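Side-chain contact in nourseothricin acetyltransferase (PDB 5C82), which probably acetylates the streptothricin antibiotic nourseothricin, as a GNAT-family acetyltransferase that confers resistance to the drug: residues 109-114 / 125-130. The protein carries 1 engineered substitution. Residues are numbered along the deposited sequence; the frame is centred on the assembly and turned at random.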
loop_
_atom_site.group_PDB
_atom_site.type_symbol
_atom_site.label_atom_id
_atom_site.label_comp_id
_atom_site.label_asym_id
_atom_site.label_seq_id
_atom_site.Cartn_x
_atom_site.Cartn_y
_atom_site.Cartn_z
ATOM N N GLU A 109 1.962 7.519 9.171
ATOM C CA GLU A 109 1.915 8.257 7.892
ATOM C C GLU A 109 3.201 9.008 7.621
ATOM O O GLU A 109 3.706 9.010 6.499
ATOM C CB GLU A 109 0.745 9.249 7.861
ATOM C CG GLU A 109 -0.607 8.648 8.179
ATOM C CD GLU A 109 -1.426 8.201 6.987
ATOM O OE1 GLU A 109 -0.843 7.654 6.022
ATOM O OE2 GLU A 109 -2.668 8.351 7.045
ATOM N N ASP A 110 3.745 9.629 8.661
ATOM C CA ASP A 110 4.935 10.442 8.562
ATOM C C ASP A 110 5.583 10.476 9.912
ATOM O O ASP A 110 4.883 10.502 10.906
ATOM C CB ASP A 110 4.504 11.873 8.144
ATOM C CG ASP A 110 5.559 12.729 7.450
ATOM O OD1 ASP A 110 6.598 12.172 7.022
ATOM O OD2 ASP A 110 5.345 13.953 7.335
ATOM N N ILE A 111 6.913 10.463 9.956
ATOM C CA ILE A 111 7.712 10.626 11.180
ATOM C C ILE A 111 8.984 11.362 10.772
ATOM O O ILE A 111 9.633 10.958 9.808
ATOM C CB ILE A 111 7.951 9.328 12.014
ATOM C CG1 ILE A 111 8.778 9.636 13.305
ATOM C CG2 ILE A 111 8.555 8.174 11.158
ATOM C CD1 ILE A 111 8.916 8.491 14.334
ATOM N N GLU A 112 9.285 12.481 11.430
ATOM C CA GLU A 112 10.469 13.275 11.122
ATOM C C GLU A 112 11.076 13.907 12.345
ATOM O O GLU A 112 10.356 14.366 13.227
ATOM C CB GLU A 112 10.187 14.312 10.023
ATOM C CG GLU A 112 10.645 13.843 8.647
ATOM C CD GLU A 112 9.703 14.164 7.506
ATOM O OE1 GLU A 112 9.343 15.354 7.337
ATOM O OE2 GLU A 112 9.371 13.229 6.742
ATOM N N VAL A 113 12.407 13.860 12.428
ATOM C CA VAL A 113 13.188 14.404 13.522
ATOM C C VAL A 113 14.174 15.422 12.910
ATOM O O VAL A 113 14.765 15.127 11.872
ATOM C CB VAL A 113 13.879 13.267 14.343
ATOM C CG1 VAL A 113 14.792 13.813 15.454
ATOM C CG2 VAL A 113 12.849 12.319 14.938
ATOM N N ALA A 114 14.311 16.632 13.521
ATOM C CA ALA A 114 15.235 17.688 13.062
ATOM C C ALA A 114 16.653 17.117 13.119
ATOM O O ALA A 114 16.947 16.392 14.063
ATOM C CB ALA A 114 15.109 18.936 13.918
ATOM N N ALA A 125 10.869 7.876 21.215
ATOM C CA ALA A 125 9.812 8.352 22.096
ATOM C C ALA A 125 8.536 8.623 21.283
ATOM O O ALA A 125 7.456 8.195 21.705
ATOM C CB ALA A 125 10.254 9.605 22.837
ATOM N N LEU A 126 8.655 9.267 20.105
ATOM C CA LEU A 126 7.480 9.527 19.237
ATOM C C LEU A 126 6.807 8.224 18.767
ATOM O O LEU A 126 5.581 8.150 18.736
ATOM C CB LEU A 126 7.814 10.404 18.018
ATOM C CG LEU A 126 8.166 11.865 18.275
ATOM C CD1 LEU A 126 8.829 12.469 17.049
ATOM C CD2 LEU A 126 6.951 12.682 18.711
HETATM N N MSE A 127 7.627 7.202 18.424
HETATM C CA MSE A 127 7.168 5.880 17.996
HETATM C C MSE A 127 6.510 5.134 19.169
HETATM O O MSE A 127 5.563 4.375 18.958
HETATM C CB MSE A 127 8.313 5.059 17.372
HETATM C CG MSE A 127 7.817 3.826 16.620
HETATM SE SE MSE A 127 6.713 4.345 15.063
HETATM C CE MSE A 127 8.091 4.665 13.766
ATOM N N GLY A 128 7.000 5.385 20.387
ATOM C CA GLY A 128 6.414 4.837 21.613
ATOM C C GLY A 128 5.034 5.444 21.826
ATOM O O GLY A 128 4.084 4.734 22.157
ATOM N N LEU A 129 4.901 6.763 21.593
ATOM C CA LEU A 129 3.627 7.496 21.699
ATOM C C LEU A 129 2.633 6.976 20.648
ATOM O O LEU A 129 1.458 6.786 20.963
ATOM C CB LEU A 129 3.850 9.002 21.529
ATOM C CG LEU A 129 4.484 9.757 22.729
ATOM C CD1 LEU A 129 4.679 11.232 22.373
ATOM C CD2 LEU A 129 3.607 9.671 24.001
ATOM N N ALA A 130 3.146 6.667 19.421
ATOM C CA ALA A 130 2.388 6.055 18.336
ATOM C C ALA A 130 1.903 4.666 18.789
ATOM O O ALA A 130 0.747 4.327 18.561
ATOM C CB ALA A 130 3.249 5.931 17.078
#
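No flat group comes between Ile111 and its helical partners Leu126 and Met127; the meeting is aliphatic, though the side chain of Tyr157 on helix 151-158 touches both Ile111 and Met127, and Phe162 also lies against Met127. It illustrates how the helix of a beta-alpha-beta crossover packs on its strand: strand 105-113 passes through helix 122-137 to the parallel strand 141-147, a unit that in GNAT enzymes belongs to the core that binds acetyl-CoA, probably here too. Ile111 points from the strand toward the helix. With CG1 anti to the backbone N (chi1 -178°) and the chain extended beyond it, CD1 becomes the leading atom and lies 4.3 Å from Leu126 CB. Met127, a selenomethionine, starts off to one side, but bends at both chi2 (64°) and chi3 (84°) bring its methyl to Ile111, and the two side chains cross at about a right angle. No hydrogen bond links the segments. A tartaric acid, probably from the crystallisation liquor, lies close to the Ile111 side chain and may mark a pocket. Closest is a methyl-to-methyl approach, Met127 CE to Ile111 CD1 at 4.0 Å, with Ile111 CG2 standing 4.4 Å from Met127 CE.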